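Local coordinates for peptidase M16 inactive domain family protein (Pseudomonas fluorescens, PDB 3GWB) that is of uncertain activity but belongs to the M16 peptidase family, whose members are generally credited with metal-dependent hydrolysis of peptides, at residues G294-V299 with L316-E321; S287-K292 with K328-V333; F36-I41 with I199-D204; K24-E29 with G370-M375. One frame throughout, in Å; residues are numbered along the deposited sequence.

Contact 1: G294-V299 with L316-E321; sequences GLTYGV and LQTRAE
An ST turn in the loop ahead of strand 299-303 docks here on strand 311-319, its Thr-296 hydroxyl bonding to the backbone of Gln-317. Thr-296 OG1 accepts from Gly-298 N at 3.1 Å, with an N-H...O angle of 158°, and donates to Gln-317 O at 2.9 Å, so one hydroxyl both shapes its own loop and ties it to the strand. With OG1 trans to the threonine nitrogen (chi1 -177°), the hydroxyl leans to the carbonyl side, where it meets the carbonyl of Gln-317 only slightly tilted from its plane. A valine at this place is likely to leave Gly-298 N without its acceptor and the loop without its direct bond to Gln-317 O. Two waters fill in where the backbones stand apart. One accepts from Tyr-297 N at 2.8 Å and donates to Gln-317 O, giving that carbonyl a second donor; the other water donates to Gly-298 O and accepts from Gln-317 N at 2.9 Å. Further on the chains draw together, and the side chains of Val-299 and Leu-316 run alongside each other on one face. Val-299 CG2 presses against Leu-316 CD1 at 3.4 Å and equally on its CB, tighter than usual for carbon atoms. Behind the loop, Val-289 of helix 284-292 packs on Thr-296 and Val-299, while Leu-252 of strand 249-257 touches Leu-316. Water-bridged backbone groups and a side-chain hydroxyl thus carry the pairing where a loop comes in to become the outermost strand of a mixed sheet.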
loop_
_atom_site.group_PDB
_atom_site.type_symbol
_atom_site.label_atom_id
_atom_site.label_comp_id
_atom_site.label_asym_id
_atom_site.label_seq_id
_atom_site.Cartn_x
_atom_site.Cartn_y
_atom_site.Cartn_z
ATOM N N GLY A 294 3.613 -28.164 8.646
ATOM C CA GLY A 294 3.991 -26.938 9.330
ATOM C C GLY A 294 5.332 -26.387 8.866
ATOM O O GLY A 294 6.110 -25.874 9.670
ATOM N N LEU A 295 5.598 -26.476 7.565
ATOM C CA LEU A 295 6.862 -26.005 6.999
ATOM C C LEU A 295 6.851 -24.579 6.444
ATOM O O LEU A 295 7.888 -24.076 6.001
ATOM C CB LEU A 295 7.317 -26.963 5.899
ATOM C CG LEU A 295 7.790 -28.334 6.383
ATOM C CD1 LEU A 295 7.813 -29.312 5.221
ATOM C CD2 LEU A 295 9.177 -28.194 7.017
ATOM N N THR A 296 5.694 -23.925 6.472
ATOM C CA THR A 296 5.590 -22.572 5.944
ATOM C C THR A 296 4.278 -21.907 6.344
ATOM O O THR A 296 3.347 -22.569 6.791
ATOM C CB THR A 296 5.653 -22.595 4.412
ATOM O OG1 THR A 296 5.626 -21.259 3.900
ATOM C CG2 THR A 296 4.465 -23.350 3.864
ATOM N N TYR A 297 4.204 -20.594 6.176
ATOM C CA TYR A 297 2.982 -19.881 6.500
ATOM C C TYR A 297 2.236 -19.566 5.215
ATOM O O TYR A 297 1.051 -19.242 5.237
ATOM C CB TYR A 297 3.291 -18.597 7.274
ATOM C CG TYR A 297 3.742 -18.865 8.693
ATOM C CD1 TYR A 297 2.967 -19.639 9.551
ATOM C CD2 TYR A 297 4.957 -18.378 9.167
ATOM C CE1 TYR A 297 3.395 -19.932 10.843
ATOM C CE2 TYR A 297 5.394 -18.664 10.462
ATOM C CZ TYR A 297 4.606 -19.445 11.290
ATOM O OH TYR A 297 5.037 -19.762 12.557
ATOM N N GLY A 298 2.925 -19.683 4.086
ATOM C CA GLY A 298 2.265 -19.403 2.828
ATOM C C GLY A 298 2.960 -19.942 1.598
ATOM O O GLY A 298 4.126 -19.645 1.352
ATOM N N VAL A 299 2.239 -20.751 0.832
ATOM C CA VAL A 299 2.770 -21.307 -0.404
ATOM C C VAL A 299 1.670 -21.070 -1.418
ATOM O O VAL A 299 0.537 -21.518 -1.234
ATOM C CB VAL A 299 3.041 -22.822 -0.312
ATOM C CG1 VAL A 299 3.712 -23.311 -1.589
ATOM C CG2 VAL A 299 3.925 -23.108 0.863
ATOM N N LEU A 316 7.287 -19.772 -1.985
ATOM C CA LEU A 316 7.109 -19.925 -0.552
ATOM C C LEU A 316 8.422 -19.624 0.151
ATOM O O LEU A 316 9.467 -19.459 -0.489
ATOM C CB LEU A 316 6.664 -21.353 -0.202
ATOM C CG LEU A 316 7.710 -22.470 -0.341
ATOM C CD1 LEU A 316 7.241 -23.716 0.393
ATOM C CD2 LEU A 316 7.948 -22.776 -1.805
ATOM N N GLN A 317 8.355 -19.558 1.473
ATOM C CA GLN A 317 9.516 -19.291 2.314
ATOM C C GLN A 317 9.478 -20.305 3.456
ATOM O O GLN A 317 8.413 -20.611 3.978
ATOM C CB GLN A 317 9.438 -17.860 2.859
ATOM C CG GLN A 317 10.588 -17.448 3.757
ATOM C CD GLN A 317 10.565 -15.961 4.084
ATOM O OE1 GLN A 317 10.691 -15.118 3.194
ATOM N NE2 GLN A 317 10.401 -15.633 5.365
ATOM N N THR A 318 10.635 -20.838 3.824
ATOM C CA THR A 318 10.721 -21.823 4.894
ATOM C C THR A 318 12.033 -21.650 5.642
ATOM O O THR A 318 12.901 -20.890 5.218
ATOM C CB THR A 318 10.695 -23.266 4.344
ATOM O OG1 THR A 318 11.803 -23.459 3.456
ATOM C CG2 THR A 318 9.403 -23.534 3.591
ATOM N N ARG A 319 12.170 -22.358 6.758
ATOM C CA ARG A 319 13.395 -22.300 7.540
ATOM C C ARG A 319 14.498 -22.853 6.639
ATOM O O ARG A 319 14.289 -23.841 5.934
ATOM C CB ARG A 319 13.268 -23.163 8.796
ATOM C CG ARG A 319 12.001 -22.912 9.594
ATOM C CD ARG A 319 12.018 -23.659 10.922
ATOM N NE ARG A 319 12.864 -22.992 11.911
ATOM C CZ ARG A 319 12.605 -21.791 12.421
ATOM N NH1 ARG A 319 11.522 -21.123 12.037
ATOM N NH2 ARG A 319 13.427 -21.254 13.315
ATOM N N ALA A 320 15.660 -22.206 6.663
ATOM C CA ALA A 320 16.797 -22.610 5.841
ATOM C C ALA A 320 17.128 -24.096 5.951
ATOM O O ALA A 320 17.426 -24.752 4.951
ATOM C CB ALA A 320 18.021 -21.776 6.208
ATOM N N GLU A 321 17.073 -24.623 7.168
ATOM C CA GLU A 321 17.384 -26.025 7.410
ATOM C C GLU A 321 16.323 -26.986 6.884
ATOM O O GLU A 321 16.542 -28.195 6.855
ATOM C CB GLU A 321 17.593 -26.265 8.908
ATOM C CG GLU A 321 16.516 -25.652 9.782
ATOM C CD GLU A 321 16.596 -26.119 11.223
ATOM O OE1 GLU A 321 17.714 -26.135 11.783
ATOM O OE2 GLU A 321 15.538 -26.464 11.797
HETATM O O HOH W 1 6.296 -18.876 5.452
HETATM O O HOH W 2 6.044 -18.305 2.791
#

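Contact 2: S287-K292 with K328-V333; sequences SEVREK and KLVQDV
Glu-288 meets Val-333 through its aliphatic part, CG standing 3.9 Å from Val-333 CG2. The chain then bends at chi2 (-60°), which turns the carboxylate aside from the valine and lets Lys-292, one turn later, close a salt bridge: Lys-292 NZ lies 2.9 Å from Glu-288 OE2, on the syn side and a little out of the carboxylate plane. Were Glu-288 an alanine, Lys-292 would probably lose its carboxylate mate and the Val-333 methyl part of its cover. Val-289 follows with a single branch, CG2, placed between two residues of the other helix. It touches Leu-329 CD2 at 3.9 Å, the two side chains running past one another in opposing senses, and Val-330 CG2 at 4.1 Å, where they cross at a slant. The segment as a whole is a wider, pi-type turn, with Lys-292 N bonded to Ser-287 O at 2.8 Å. Leu-295 of the following loop also packs on both Val-289 and Leu-329, and Ile-314 of strand 311-319 lies against Val-330. With axes 10.3 Å apart and directions 128° from one another, the helices pack through aliphatic groups with no hydrogen bond across, as where two helices of an alpha/beta fold meet beside their sheet.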
loop_
_atom_site.group_PDB
_atom_site.type_symbol
_atom_site.label_atom_id
_atom_site.label_comp_id
_atom_site.label_asym_id
_atom_site.label_seq_id
_atom_site.Cartn_x
_atom_site.Cartn_y
_atom_site.Cartn_z
ATOM N N SER A 287 -2.166 -27.346 2.263
ATOM C CA SER A 287 -2.530 -28.501 3.076
ATOM C C SER A 287 -1.318 -29.378 3.396
ATOM O O SER A 287 -1.078 -29.721 4.552
ATOM C CB SER A 287 -3.590 -29.329 2.352
ATOM O OG SER A 287 -3.808 -30.558 3.019
ATOM N N GLU A 288 -0.548 -29.723 2.370
ATOM C CA GLU A 288 0.629 -30.572 2.536
ATOM C C GLU A 288 1.816 -29.910 3.227
ATOM O O GLU A 288 2.412 -30.492 4.134
ATOM C CB GLU A 288 1.094 -31.097 1.175
ATOM C CG GLU A 288 0.056 -31.919 0.421
ATOM C CD GLU A 288 -0.379 -33.156 1.183
ATOM O OE1 GLU A 288 0.500 -33.893 1.687
ATOM O OE2 GLU A 288 -1.603 -33.398 1.270
ATOM N N VAL A 289 2.165 -28.699 2.804
ATOM C CA VAL A 289 3.319 -28.009 3.372
ATOM C C VAL A 289 3.067 -27.290 4.697
ATOM O O VAL A 289 3.892 -27.357 5.610
ATOM C CB VAL A 289 3.909 -26.989 2.370
ATOM C CG1 VAL A 289 5.224 -26.438 2.909
ATOM C CG2 VAL A 289 4.119 -27.646 1.011
ATOM N N ARG A 290 1.938 -26.600 4.802
ATOM C CA ARG A 290 1.609 -25.879 6.026
ATOM C C ARG A 290 0.802 -26.718 7.012
ATOM O O ARG A 290 1.241 -26.972 8.127
ATOM C CB ARG A 290 0.827 -24.603 5.702
ATOM C CG ARG A 290 0.304 -23.886 6.938
ATOM C CD ARG A 290 -0.541 -22.673 6.595
ATOM N NE ARG A 290 -1.089 -22.056 7.801
ATOM C CZ ARG A 290 -2.039 -22.601 8.556
ATOM N NH1 ARG A 290 -2.562 -23.779 8.233
ATOM N NH2 ARG A 290 -2.460 -21.974 9.646
ATOM N N GLU A 291 -0.378 -27.146 6.587
ATOM C CA GLU A 291 -1.284 -27.926 7.428
ATOM C C GLU A 291 -0.714 -29.198 8.057
ATOM O O GLU A 291 -0.686 -29.336 9.283
ATOM C CB GLU A 291 -2.539 -28.281 6.624
ATOM C CG GLU A 291 -3.568 -29.068 7.403
ATOM C CD GLU A 291 -3.968 -28.360 8.673
ATOM O OE1 GLU A 291 -4.407 -27.191 8.580
ATOM O OE2 GLU A 291 -3.842 -28.971 9.759
ATOM N N LYS A 292 -0.274 -30.131 7.220
ATOM C CA LYS A 292 0.272 -31.399 7.697
ATOM C C LYS A 292 1.714 -31.345 8.206
ATOM O O LYS A 292 2.057 -32.012 9.181
ATOM C CB LYS A 292 0.184 -32.454 6.587
ATOM C CG LYS A 292 -1.226 -32.752 6.086
ATOM C CD LYS A 292 -1.202 -33.813 4.986
ATOM C CE LYS A 292 -2.603 -34.137 4.483
ATOM N NZ LYS A 292 -2.583 -35.131 3.367
ATOM N N LYS A 328 11.625 -30.585 -2.285
ATOM C CA LYS A 328 11.329 -31.906 -2.825
ATOM C C LYS A 328 9.847 -32.182 -2.650
ATOM O O LYS A 328 9.196 -32.703 -3.553
ATOM C CB LYS A 328 12.117 -32.989 -2.085
ATOM C CG LYS A 328 13.621 -32.803 -2.094
ATOM C CD LYS A 328 14.208 -32.970 -3.482
ATOM C CE LYS A 328 15.731 -32.853 -3.450
ATOM N NZ LYS A 328 16.347 -33.836 -2.517
ATOM N N LEU A 329 9.327 -31.839 -1.472
ATOM C CA LEU A 329 7.918 -32.043 -1.156
ATOM C C LEU A 329 7.021 -31.295 -2.135
ATOM O O LEU A 329 6.099 -31.873 -2.703
ATOM C CB LEU A 329 7.614 -31.576 0.278
ATOM C CG LEU A 329 6.146 -31.514 0.727
ATOM C CD1 LEU A 329 5.537 -32.909 0.711
ATOM C CD2 LEU A 329 6.054 -30.902 2.124
ATOM N N VAL A 330 7.294 -30.008 -2.327
ATOM C CA VAL A 330 6.495 -29.197 -3.242
ATOM C C VAL A 330 6.507 -29.815 -4.634
ATOM O O VAL A 330 5.468 -29.913 -5.288
ATOM C CB VAL A 330 7.032 -27.750 -3.321
ATOM C CG1 VAL A 330 6.350 -26.995 -4.449
ATOM C CG2 VAL A 330 6.777 -27.039 -2.006
ATOM N N GLN A 331 7.686 -30.226 -5.090
ATOM C CA GLN A 331 7.801 -30.843 -6.407
ATOM C C GLN A 331 6.969 -32.125 -6.485
ATOM O O GLN A 331 6.287 -32.360 -7.478
ATOM C CB GLN A 331 9.265 -31.154 -6.729
ATOM C CG GLN A 331 10.115 -29.918 -6.965
ATOM C CD GLN A 331 11.555 -30.254 -7.305
ATOM O OE1 GLN A 331 12.275 -30.840 -6.494
ATOM N NE2 GLN A 331 11.983 -29.884 -8.509
ATOM N N ASP A 332 7.024 -32.945 -5.437
ATOM C CA ASP A 332 6.264 -34.193 -5.406
ATOM C C ASP A 332 4.775 -33.886 -5.405
ATOM O O ASP A 332 4.003 -34.544 -6.095
ATOM C CB ASP A 332 6.601 -35.022 -4.159
ATOM C CG ASP A 332 8.066 -35.405 -4.087
ATOM O OD1 ASP A 332 8.611 -35.881 -5.107
ATOM O OD2 ASP A 332 8.671 -35.243 -3.002
ATOM N N VAL A 333 4.373 -32.896 -4.615
ATOM C CA VAL A 333 2.971 -32.506 -4.558
ATOM C C VAL A 333 2.524 -32.033 -5.935
ATOM O O VAL A 333 1.408 -32.317 -6.373
ATOM C CB VAL A 333 2.749 -31.365 -3.551
ATOM C CG1 VAL A 333 1.345 -30.809 -3.699
ATOM C CG2 VAL A 333 2.973 -31.876 -2.135
#

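Contact 3: F36-I41 with I199-D204; sequences FDLRLI and IALVGD
Phe-36 and Gly-203 pair at one end of two antiparallel strands, with Phe-36 CB 3.7 Å from Gly-203 CA. The closeness depends on glycine: a beta carbon on Gly-203 would collide with Phe-36 CB, and the backbone there takes angles (phi 152°) that themselves demand glycine. A chi1 of 72° tucks the Phe-36 ring over its own backbone, and the ring lies alongside Leu-201, CD1 being 3.8 Å from Leu-201 CD2. Leu-38, whose CG is anti to its nitrogen (chi1 170°), meets the same methyl as well; Leu-38 CD1 comes within 3.5 Å of Leu-201 CD2, a tight pair, and also touches Ile-199 CG2 at 3.9 Å. These residues lie on one face of a six-stranded mixed sheet, in which strands 35-42 and 197-203 are inner neighbours; helices 207-220 and 105-120 pack over that face. Asp-37, Arg-39, Ala-200 and Val-202 point to the other face, where helix 365-377 touches Asp-37 and Val-202. Four backbone bonds hold the register, among them Asp-37 N to Val-202 O at 2.7 Å and Ala-200 N to Arg-39 O at 2.8 Å. Arg-39 CB and Ala-200 CB sit side by side 4.3 Å apart, and the rest of the arginine chain extends away. Past the pair, Asp-204 turns its carboxylate to Ser-103 and Arg-31.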
loop_
_atom_site.group_PDB
_atom_site.type_symbol
_atom_site.label_atom_id
_atom_site.label_comp_id
_atom_site.label_asym_id
_atom_site.label_seq_id
_atom_site.Cartn_x
_atom_site.Cartn_y
_atom_site.Cartn_z
ATOM N N PHE A 36 -18.702 6.795 -11.829
ATOM C CA PHE A 36 -18.269 5.910 -12.896
ATOM C C PHE A 36 -16.763 5.743 -12.858
ATOM O O PHE A 36 -16.051 6.535 -12.225
ATOM C CB PHE A 36 -18.712 6.455 -14.263
ATOM C CG PHE A 36 -17.948 7.670 -14.710
ATOM C CD1 PHE A 36 -16.772 7.538 -15.440
ATOM C CD2 PHE A 36 -18.395 8.943 -14.386
ATOM C CE1 PHE A 36 -16.047 8.662 -15.837
ATOM C CE2 PHE A 36 -17.678 10.078 -14.775
ATOM C CZ PHE A 36 -16.503 9.935 -15.506
ATOM N N ASP A 37 -16.296 4.697 -13.531
ATOM C CA ASP A 37 -14.880 4.391 -13.607
ATOM C C ASP A 37 -14.440 4.410 -15.059
ATOM O O ASP A 37 -15.075 3.790 -15.913
ATOM C CB ASP A 37 -14.596 3.009 -13.025
ATOM C CG ASP A 37 -14.755 2.967 -11.521
ATOM O OD1 ASP A 37 -14.459 1.915 -10.919
ATOM O OD2 ASP A 37 -15.178 3.985 -10.941
ATOM N N LEU A 38 -13.364 5.147 -15.322
ATOM C CA LEU A 38 -12.774 5.243 -16.651
ATOM C C LEU A 38 -11.378 4.644 -16.524
ATOM O O LEU A 38 -10.604 5.033 -15.650
ATOM C CB LEU A 38 -12.680 6.705 -17.098
ATOM C CG LEU A 38 -11.882 7.025 -18.367
ATOM C CD1 LEU A 38 -12.490 6.304 -19.560
ATOM C CD2 LEU A 38 -11.883 8.538 -18.601
ATOM N N ARG A 39 -11.057 3.696 -17.392
ATOM C CA ARG A 39 -9.756 3.055 -17.343
ATOM C C ARG A 39 -9.162 3.015 -18.743
ATOM O O ARG A 39 -9.836 2.646 -19.706
ATOM C CB ARG A 39 -9.909 1.640 -16.775
ATOM C CG ARG A 39 -8.613 0.901 -16.457
ATOM C CD ARG A 39 -8.944 -0.462 -15.851
ATOM N NE ARG A 39 -7.768 -1.287 -15.567
ATOM C CZ ARG A 39 -6.954 -1.111 -14.532
ATOM N NH1 ARG A 39 -7.176 -0.133 -13.663
ATOM N NH2 ARG A 39 -5.919 -1.927 -14.359
ATOM N N LEU A 40 -7.908 3.434 -18.849
ATOM C CA LEU A 40 -7.194 3.448 -20.123
ATOM C C LEU A 40 -6.062 2.442 -20.033
ATOM O O LEU A 40 -5.226 2.502 -19.132
ATOM C CB LEU A 40 -6.625 4.840 -20.412
ATOM C CG LEU A 40 -7.525 5.910 -21.046
ATOM C CD1 LEU A 40 -8.879 5.966 -20.358
ATOM C CD2 LEU A 40 -6.816 7.257 -20.968
ATOM N N ILE A 41 -6.047 1.502 -20.966
ATOM C CA ILE A 41 -5.010 0.491 -20.987
ATOM C C ILE A 41 -4.185 0.688 -22.248
ATOM O O ILE A 41 -4.712 0.566 -23.352
ATOM C CB ILE A 41 -5.609 -0.943 -20.999
ATOM C CG1 ILE A 41 -6.500 -1.173 -19.772
ATOM C CG2 ILE A 41 -4.488 -1.957 -20.964
ATOM C CD1 ILE A 41 -7.780 -0.351 -19.760
ATOM N N ILE A 199 -10.069 1.906 -24.164
ATOM C CA ILE A 199 -10.831 2.784 -23.278
ATOM C C ILE A 199 -11.998 2.015 -22.674
ATOM O O ILE A 199 -12.924 1.635 -23.383
ATOM C CB ILE A 199 -11.372 4.005 -24.059
ATOM C CG1 ILE A 199 -10.202 4.822 -24.604
ATOM C CG2 ILE A 199 -12.247 4.867 -23.167
ATOM C CD1 ILE A 199 -10.627 5.872 -25.606
ATOM N N ALA A 200 -11.948 1.784 -21.365
ATOM C CA ALA A 200 -13.000 1.047 -20.673
ATOM C C ALA A 200 -13.760 1.988 -19.749
ATOM O O ALA A 200 -13.157 2.750 -19.003
ATOM C CB ALA A 200 -12.385 -0.103 -19.873
ATOM N N LEU A 201 -15.084 1.927 -19.804
ATOM C CA LEU A 201 -15.945 2.798 -19.003
ATOM C C LEU A 201 -17.076 2.035 -18.341
ATOM O O LEU A 201 -17.763 1.257 -18.991
ATOM C CB LEU A 201 -16.572 3.875 -19.897
ATOM C CG LEU A 201 -15.886 5.215 -20.137
ATOM C CD1 LEU A 201 -16.619 5.961 -21.256
ATOM C CD2 LEU A 201 -15.899 6.034 -18.838
ATOM N N VAL A 202 -17.287 2.276 -17.048
ATOM C CA VAL A 202 -18.367 1.623 -16.328
ATOM C C VAL A 202 -19.001 2.569 -15.314
ATOM O O VAL A 202 -18.301 3.167 -14.485
ATOM C CB VAL A 202 -17.879 0.379 -15.557
ATOM C CG1 VAL A 202 -19.050 -0.267 -14.861
ATOM C CG2 VAL A 202 -17.205 -0.614 -16.498
ATOM N N GLY A 203 -20.322 2.706 -15.364
ATOM C CA GLY A 203 -20.968 3.572 -14.396
ATOM C C GLY A 203 -22.269 4.236 -14.775
ATOM O O GLY A 203 -22.959 3.836 -15.712
ATOM N N ASP A 204 -22.591 5.279 -14.021
ATOM C CA ASP A 204 -23.816 6.041 -14.194
ATOM C C ASP A 204 -23.740 6.971 -15.401
ATOM O O ASP A 204 -23.709 8.194 -15.264
ATOM C CB ASP A 204 -24.088 6.833 -12.908
ATOM C CG ASP A 204 -25.384 7.604 -12.958
ATOM O OD1 ASP A 204 -26.340 7.110 -13.597
ATOM O OD2 ASP A 204 -25.449 8.693 -12.345
#

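Contact 4: K24-E29 with G370-M375; sequences KVLFVE and GQLGAM
Leu-26 and Leu-372 share a first torsion, chi1 -74° and -72°, which sets CG beside the backbone N in each and sends the branches toward the opposite element. From the strand, Leu-26 reaches with CD2 to the helix backbone, 3.4 Å from Leu-372 O, and to the base of the next turn, 4.0 Å from Met-375 CB, the two side chains lying at a slant. Leu-372 answers with CD1, which settles over the strand between Leu-26 and Val-28. It stands 4.2 Å from Leu-26 CB, and nearer, 3.6 Å, to Val-28 CG2. Leu-26 O also lies 3.9 Å from Leu-372 CD1, so this methyl rests on backbone as well as on side chains. No hydrogen bond crosses the contact; it is one of van der Waals packing, methyls resting on side chains and on backbone carbonyls. Met-375, present as selenomethionine, adds its CB here and packs also on Tyr-384 and Leu-385 of helix 384-394. Phe-27, between the two inward-facing residues, points from the strand to the other side, against Gln-15 and Trp-17 of strand 15-18. The helix axis passes 8.7 Å from that of the strand, the two running at 150°, roughly antiparallel. Helix 365-377 thus runs along one face of the sheet, Leu-372 touching Ala-200 and Val-202 of strand 197-203 as well as strand 24-29, with helix 384-394 packed against it through Met-375.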
loop_
_atom_site.group_PDB
_atom_site.type_symbol
_atom_site.label_atom_id
_atom_site.label_comp_id
_atom_site.label_asym_id
_atom_site.label_seq_id
_atom_site.Cartn_x
_atom_site.Cartn_y
_atom_site.Cartn_z
ATOM N N LYS A 24 -10.024 1.401 -28.992
ATOM C CA LYS A 24 -11.086 0.448 -28.713
ATOM C C LYS A 24 -11.822 0.895 -27.451
ATOM O O LYS A 24 -11.200 1.121 -26.419
ATOM C CB LYS A 24 -10.495 -0.942 -28.483
ATOM C CG LYS A 24 -9.573 -1.419 -29.584
ATOM C CD LYS A 24 -8.916 -2.752 -29.218
ATOM C CE LYS A 24 -9.948 -3.863 -29.078
ATOM N NZ LYS A 24 -10.683 -4.066 -30.354
ATOM N N VAL A 25 -13.138 1.028 -27.540
ATOM C CA VAL A 25 -13.950 1.433 -26.394
ATOM C C VAL A 25 -14.898 0.316 -25.927
ATOM O O VAL A 25 -15.569 -0.324 -26.742
ATOM C CB VAL A 25 -14.824 2.673 -26.734
ATOM C CG1 VAL A 25 -15.571 3.135 -25.496
ATOM C CG2 VAL A 25 -13.968 3.798 -27.288
ATOM N N LEU A 26 -14.939 0.070 -24.618
ATOM C CA LEU A 26 -15.860 -0.923 -24.056
ATOM C C LEU A 26 -16.618 -0.225 -22.937
ATOM O O LEU A 26 -16.020 0.470 -22.104
ATOM C CB LEU A 26 -15.119 -2.144 -23.516
ATOM C CG LEU A 26 -14.564 -3.087 -24.586
ATOM C CD1 LEU A 26 -13.280 -2.508 -25.189
ATOM C CD2 LEU A 26 -14.297 -4.440 -23.954
ATOM N N PHE A 27 -17.928 -0.417 -22.900
ATOM C CA PHE A 27 -18.760 0.264 -21.920
ATOM C C PHE A 27 -19.884 -0.576 -21.339
ATOM O O PHE A 27 -20.530 -1.354 -22.049
ATOM C CB PHE A 27 -19.350 1.511 -22.585
ATOM C CG PHE A 27 -20.486 2.135 -21.829
ATOM C CD1 PHE A 27 -20.274 2.744 -20.594
ATOM C CD2 PHE A 27 -21.770 2.136 -22.369
ATOM C CE1 PHE A 27 -21.333 3.339 -19.906
ATOM C CE2 PHE A 27 -22.830 2.727 -21.690
ATOM C CZ PHE A 27 -22.610 3.334 -20.463
ATOM N N VAL A 28 -20.102 -0.415 -20.036
ATOM C CA VAL A 28 -21.184 -1.102 -19.335
ATOM C C VAL A 28 -21.941 -0.040 -18.539
ATOM O O VAL A 28 -21.356 0.655 -17.698
ATOM C CB VAL A 28 -20.653 -2.173 -18.351
ATOM C CG1 VAL A 28 -21.796 -2.709 -17.495
ATOM C CG2 VAL A 28 -19.994 -3.310 -19.116
ATOM N N GLU A 29 -23.232 0.105 -18.815
ATOM C CA GLU A 29 -24.035 1.078 -18.089
ATOM C C GLU A 29 -24.405 0.448 -16.745
ATOM O O GLU A 29 -24.815 -0.710 -16.690
ATOM C CB GLU A 29 -25.303 1.429 -18.873
ATOM C CG GLU A 29 -26.060 2.629 -18.308
ATOM C CD GLU A 29 -27.322 2.970 -19.088
ATOM O OE1 GLU A 29 -27.254 3.025 -20.332
ATOM O OE2 GLU A 29 -28.379 3.202 -18.459
ATOM N N GLY A 370 -12.102 -3.309 -14.784
ATOM C CA GLY A 370 -10.839 -4.032 -14.876
ATOM C C GLY A 370 -10.910 -5.151 -15.910
ATOM O O GLY A 370 -9.990 -5.342 -16.708
ATOM N N GLN A 371 -12.011 -5.895 -15.900
ATOM C CA GLN A 371 -12.207 -6.996 -16.838
ATOM C C GLN A 371 -12.395 -6.487 -18.260
ATOM O O GLN A 371 -11.884 -7.088 -19.208
ATOM C CB GLN A 371 -13.421 -7.836 -16.432
ATOM C CG GLN A 371 -13.285 -8.503 -15.070
ATOM C CD GLN A 371 -12.096 -9.443 -14.996
ATOM O OE1 GLN A 371 -11.962 -10.362 -15.809
ATOM N NE2 GLN A 371 -11.225 -9.223 -14.015
ATOM N N LEU A 372 -13.126 -5.382 -18.408
ATOM C CA LEU A 372 -13.360 -4.797 -19.729
ATOM C C LEU A 372 -12.043 -4.384 -20.371
ATOM O O LEU A 372 -11.841 -4.554 -21.579
ATOM C CB LEU A 372 -14.269 -3.571 -19.627
ATOM C CG LEU A 372 -15.750 -3.788 -19.316
ATOM C CD1 LEU A 372 -16.504 -2.471 -19.552
ATOM C CD2 LEU A 372 -16.318 -4.875 -20.226
ATOM N N GLY A 373 -11.151 -3.826 -19.556
ATOM C CA GLY A 373 -9.857 -3.409 -20.058
ATOM C C GLY A 373 -9.094 -4.604 -20.592
ATOM O O GLY A 373 -8.510 -4.539 -21.673
ATOM N N ALA A 374 -9.103 -5.699 -19.837
ATOM C CA ALA A 374 -8.409 -6.914 -20.253
ATOM C C ALA A 374 -9.074 -7.503 -21.495
ATOM O O ALA A 374 -8.394 -7.994 -22.391
ATOM C CB ALA A 374 -8.411 -7.941 -19.125
HETATM N N MSE A 375 -10.402 -7.454 -21.545
HETATM C CA MSE A 375 -11.133 -7.975 -22.697
HETATM C C MSE A 375 -10.689 -7.237 -23.957
HETATM O O MSE A 375 -10.389 -7.858 -24.985
HETATM C CB MSE A 375 -12.647 -7.804 -22.493
HETATM C CG MSE A 375 -13.275 -8.807 -21.501
HETATM SE SE MSE A 375 -14.989 -8.401 -20.992
HETATM C CE MSE A 375 -15.810 -8.329 -22.559
#

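The four contacts fall into two pairs on opposite sides of the chain's centre. Contacts 3 and 4 lie about 7 Å apart, centre to centre, and share the six-stranded sheet, where strands 24-29 and 197-203 are neighbours; contacts 1 and 2 lie about 10 Å apart and meet through Val-289, Leu-295 and Leu-329 beside the second, five-stranded sheet. Between the pairs, centres stand about 39 to 42 Å apart. Along the chain, contact 1 is nested in the loop closed by contact 2, and contact 4 encloses all the others, contact 3 closing before contact 2 opens. The sheet that holds strands 24-29 and 197-203 is thus packed by a helix, 365-377, from late in the chain.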